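Local coordinates for protein multicopper oxidase (Pseudomonas thermotolerans, PDB 6VOW) that probably oxidises phenolic or related substrates at a type 1 copper and passes the electrons to a copper cluster that reduces dioxygen to water, at residues E212-G216 with R273-A277; E240-A245 with W305-L309. All coordinates share one frame; numbering follows the deposited sequence.

Contact 1. Residues E212-G216 with R273-A277; sequences ELPAG and RVPEA
The turn at Ala215-Gly216 packs against Arg273 and Val274 in a loop-to-loop contact that joins two backbone connections at one end of the middle beta-sandwich of this three-domain, laccase-like oxidase. The two segments cross nearly at right angles, 98° apart. Polar bonds gather at Gly216. Gly216 N donates to Val274 O over 3.0 Å. Gly216 O accepts a hydrogen bond from Arg273 NH1, 2.7 Å long and nearly straight (169° at the hydrogen), in the guanidinium plane. Bends at chi2 and chi3 together turn the guanidinium until NH1 reaches that oxygen; Arg273 CD passes 3.2 Å from Gly216 O. Gly216 has a positive phi, and at its backbone angles a CB would collide with the carbonyl oxygen of Ala215, a reason for glycine here. Beside this polar end, Val274 supplies the apolar part: Val274 CG2 rests 3.8 Å from Leu213 CB, while Val274 CB comes within 3.4 Å of Pro214 O. Farther along, the methyl of Ala215 sits against the backbone, with Ala215 CB 3.5 Å from Ala277 N. Arg273 NH1 also donates to Gly303 O, and its guanidinium makes a cation-pi contact with Trp305. A leucine in place of Arg273 would probably leave the carbonyls of Gly216 and Gly303 without their guanidinium donor and strip Trp305 of its cation-pi partner. Residues 212-216 lead from the five-stranded sheet to strand 218-225, and residues 273-277 carry the chain back from strand 267-273 to the same five-stranded sheet. Leu213 and Val274 both lean on Val219, and strand 288-296 flanks the pair through Leu293 and Ser295.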
# COMPACT_ATOMS: atom_id res chain seq x y z
N GLU A 212 17.64 -1.24 -15.47
CA GLU A 212 18.19 -2.31 -16.27
C GLU A 212 17.64 -3.66 -15.80
O GLU A 212 17.52 -3.92 -14.59
CB GLU A 212 19.74 -2.23 -16.30
CG GLU A 212 20.26 -1.09 -17.22
CD GLU A 212 21.80 -0.97 -17.33
OE1 GLU A 212 22.51 -1.95 -17.01
OE2 GLU A 212 22.31 0.10 -17.77
N LEU A 213 17.26 -4.49 -16.77
CA LEU A 213 16.77 -5.84 -16.56
C LEU A 213 17.42 -6.79 -17.60
O LEU A 213 17.65 -6.37 -18.74
CB LEU A 213 15.24 -5.85 -16.75
CG LEU A 213 14.36 -5.08 -15.83
CD1 LEU A 213 12.96 -5.13 -16.34
CD2 LEU A 213 14.41 -5.69 -14.43
N PRO A 214 17.69 -8.08 -17.22
CA PRO A 214 18.32 -9.04 -18.15
C PRO A 214 17.41 -9.60 -19.25
O PRO A 214 16.29 -10.08 -18.96
CB PRO A 214 18.77 -10.18 -17.23
CG PRO A 214 17.93 -10.09 -16.03
CD PRO A 214 17.50 -8.66 -15.88
N ALA A 215 17.91 -9.56 -20.50
CA ALA A 215 17.10 -9.94 -21.67
C ALA A 215 16.63 -11.37 -21.65
O ALA A 215 17.29 -12.22 -21.16
CB ALA A 215 17.86 -9.71 -22.96
N GLY A 216 15.47 -11.61 -22.18
CA GLY A 216 14.96 -12.90 -22.27
C GLY A 216 14.39 -13.34 -20.95
O GLY A 216 13.55 -14.24 -20.95
N ARG A 273 8.18 -10.37 -19.26
CA ARG A 273 9.19 -10.93 -20.14
C ARG A 273 9.95 -9.80 -20.69
O ARG A 273 9.41 -8.95 -21.41
CB ARG A 273 8.63 -11.72 -21.27
CG ARG A 273 9.74 -12.24 -22.27
CD ARG A 273 10.55 -13.30 -21.63
NE ARG A 273 9.70 -14.45 -21.35
CZ ARG A 273 10.13 -15.64 -20.93
NH1 ARG A 273 11.44 -15.95 -20.72
NH2 ARG A 273 9.20 -16.56 -20.71
N VAL A 274 11.23 -9.78 -20.34
CA VAL A 274 12.11 -8.74 -20.77
C VAL A 274 12.46 -9.07 -22.22
O VAL A 274 12.91 -10.18 -22.53
CB VAL A 274 13.37 -8.69 -19.90
CG1 VAL A 274 14.31 -7.62 -20.38
CG2 VAL A 274 13.03 -8.44 -18.45
N PRO A 275 12.28 -8.08 -23.11
CA PRO A 275 12.51 -8.35 -24.49
C PRO A 275 13.99 -8.47 -24.73
O PRO A 275 14.78 -8.34 -23.83
CB PRO A 275 11.91 -7.13 -25.20
CG PRO A 275 11.75 -6.08 -24.17
CD PRO A 275 12.16 -6.64 -22.86
N GLU A 276 14.32 -8.80 -25.96
CA GLU A 276 15.68 -8.94 -26.40
C GLU A 276 16.47 -7.70 -26.07
O GLU A 276 15.89 -6.64 -25.95
CB GLU A 276 15.72 -9.24 -27.90
CG GLU A 276 14.91 -8.34 -28.84
CD GLU A 276 15.19 -8.67 -30.30
OE1 GLU A 276 14.24 -9.08 -31.03
OE2 GLU A 276 16.36 -8.53 -30.71
N ALA A 277 17.78 -7.87 -25.89
CA ALA A 277 18.71 -6.83 -25.44
C ALA A 277 18.68 -5.51 -26.21
O ALA A 277 18.30 -5.47 -27.40
CB ALA A 277 20.13 -7.37 -25.49

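Contact 2. Residues E240-A245 with W305-L309; sequences EARLYA and WPAPL
Arg242 CD lies over one face of the Trp305 indole, almost directly above the six-membered ring and 3.5 Å from its centroid, a CH-pi contact. The opposite face is taken by the guanidinium of Arg273. At the rim, Glu240 O approaches Trp305 CH2 in the ring plane, and the Glu240 carboxylate stands almost perpendicular to the indole, OE1 and OE2 of Glu240 each 3.8 Å from Trp305 CZ2. With CG of Arg242 beside its backbone N (chi1 -72°) and the chain extended as far as NE, it is the methylene that covers the ring; the guanidinium stands higher, over the five-membered ring and tilted 42° to the indole, where the long cation-pi contact is at most a weak attraction. The second flat group, the phenol of Tyr244, is met along its edge by the carbonyls of Pro306 and Ala307. Tyr244 OH donates to Pro306 O over 2.7 Å, a little tilted from the carbonyl plane, and Tyr244 CE2 lies 3.5 Å from Ala307 O.

Glu240, Arg242 and Tyr244 are alternate residues of a strand in the six-stranded sheet of the middle cupredoxin-type domain, and all three point at the passing loop, whereas Ala241 and Leu243 turn to the other side. The loop belongs to the long connection leading on to strand 323-329 of the next domain, and residues 305-309 run nearly parallel to residues 240-245, 8° apart. At its far end Leu309 CD1 packs 4.0 Å from Tyr244 CB, with Pro250 also against the leucine. Phe163 meets the Tyr244 ring edge-to-face and touches Pro306 as well.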
# COMPACT_ATOMS: atom_id res chain seq x y z
N GLU A 240 5.29 -8.33 -22.70
CA GLU A 240 4.34 -9.34 -22.17
C GLU A 240 4.41 -9.21 -20.70
O GLU A 240 5.47 -9.47 -20.15
CB GLU A 240 4.80 -10.77 -22.40
CG GLU A 240 4.41 -11.41 -23.69
CD GLU A 240 4.75 -12.86 -23.58
OE1 GLU A 240 5.99 -13.14 -23.58
OE2 GLU A 240 3.80 -13.68 -23.40
N ALA A 241 3.32 -8.86 -20.06
CA ALA A 241 3.33 -8.65 -18.62
C ALA A 241 2.13 -9.34 -18.00
O ALA A 241 1.04 -9.33 -18.56
CB ALA A 241 3.39 -7.14 -18.29
N ARG A 242 2.38 -10.04 -16.91
CA ARG A 242 1.34 -10.81 -16.24
C ARG A 242 1.26 -10.45 -14.79
O ARG A 242 2.22 -10.33 -14.12
CB ARG A 242 1.64 -12.30 -16.36
CG ARG A 242 1.42 -12.76 -17.77
CD ARG A 242 1.91 -14.17 -17.96
NE ARG A 242 1.17 -14.79 -19.04
CZ ARG A 242 0.26 -15.78 -18.91
NH1 ARG A 242 -0.06 -16.32 -17.72
NH2 ARG A 242 -0.36 -16.25 -20.01
N LEU A 243 0.06 -10.26 -14.30
CA LEU A 243 -0.16 -10.02 -12.95
C LEU A 243 -0.09 -11.37 -12.22
O LEU A 243 -0.67 -12.32 -12.66
CB LEU A 243 -1.51 -9.38 -12.80
CG LEU A 243 -1.55 -7.96 -13.41
CD1 LEU A 243 -2.98 -7.45 -13.38
CD2 LEU A 243 -0.66 -7.03 -12.62
N TYR A 244 0.67 -11.41 -11.14
CA TYR A 244 0.76 -12.62 -10.30
C TYR A 244 0.24 -12.45 -8.91
O TYR A 244 -0.05 -13.47 -8.21
CB TYR A 244 2.18 -13.06 -10.18
CG TYR A 244 2.63 -14.01 -11.26
CD1 TYR A 244 2.61 -13.62 -12.58
CD2 TYR A 244 2.98 -15.29 -10.97
CE1 TYR A 244 3.01 -14.49 -13.60
CE2 TYR A 244 3.38 -16.18 -11.94
CZ TYR A 244 3.42 -15.77 -13.24
OH TYR A 244 3.82 -16.65 -14.13
N ALA A 245 0.18 -11.21 -8.46
CA ALA A 245 -0.39 -10.91 -7.16
C ALA A 245 -0.79 -9.48 -7.03
O ALA A 245 -0.13 -8.58 -7.57
CB ALA A 245 0.63 -11.18 -6.08
N TRP A 305 7.61 -18.81 -17.58
CA TRP A 305 6.68 -18.16 -16.66
C TRP A 305 6.66 -18.98 -15.38
O TRP A 305 6.58 -20.18 -15.49
CB TRP A 305 5.25 -18.08 -17.29
CG TRP A 305 5.23 -17.12 -18.41
CD1 TRP A 305 5.27 -17.43 -19.69
CD2 TRP A 305 5.28 -15.69 -18.31
NE1 TRP A 305 5.32 -16.30 -20.43
CE2 TRP A 305 5.32 -15.20 -19.60
CE3 TRP A 305 5.29 -14.78 -17.23
CZ2 TRP A 305 5.35 -13.81 -19.88
CZ3 TRP A 305 5.33 -13.39 -17.49
CH2 TRP A 305 5.36 -12.91 -18.82
N PRO A 306 6.82 -18.35 -14.20
CA PRO A 306 6.57 -19.13 -12.95
C PRO A 306 5.18 -19.73 -12.79
O PRO A 306 4.20 -19.24 -13.29
CB PRO A 306 6.88 -18.11 -11.85
CG PRO A 306 8.03 -17.33 -12.44
CD PRO A 306 7.62 -17.12 -13.91
N ALA A 307 5.06 -20.82 -12.08
CA ALA A 307 3.74 -21.26 -11.63
C ALA A 307 3.05 -20.15 -10.76
O ALA A 307 3.74 -19.23 -10.29
CB ALA A 307 3.90 -22.49 -10.79
N PRO A 308 1.70 -20.24 -10.57
CA PRO A 308 0.98 -19.36 -9.65
C PRO A 308 1.66 -19.34 -8.31
O PRO A 308 2.03 -20.39 -7.82
CB PRO A 308 -0.40 -20.00 -9.54
CG PRO A 308 -0.59 -20.75 -10.85
CD PRO A 308 0.78 -20.95 -11.49
N LEU A 309 1.84 -18.17 -7.73
CA LEU A 309 2.27 -18.10 -6.34
C LEU A 309 1.24 -18.83 -5.46
O LEU A 309 0.01 -18.74 -5.69
CB LEU A 309 2.48 -16.65 -5.92
CG LEU A 309 3.61 -15.95 -6.73
CD1 LEU A 309 3.49 -14.42 -6.61
CD2 LEU A 309 4.98 -16.39 -6.26

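Overall arrangement
Both contacts belong to the middle sandwich and are partly buried, contact 1 lying farther from the centre of the chain. In contact 1 two crossovers between the sheets meet at the sandwich end, and the chemistry is that of turns: backbone carbonyls, a glycine, one arginine donor, with a buried valine beside them. Contact 2 lays an interdomain connection along the outside of the six-stranded sheet, burying more area through rings, methylenes and a phenol hydroxyl. They meet through neighbouring strands: Arg273 N probably bonds to Glu240 O, and the Arg273 side chain serves contact 1 with NH1 while facing Trp305 of contact 2. The example illustrates how one residue can couple a turn to a linker.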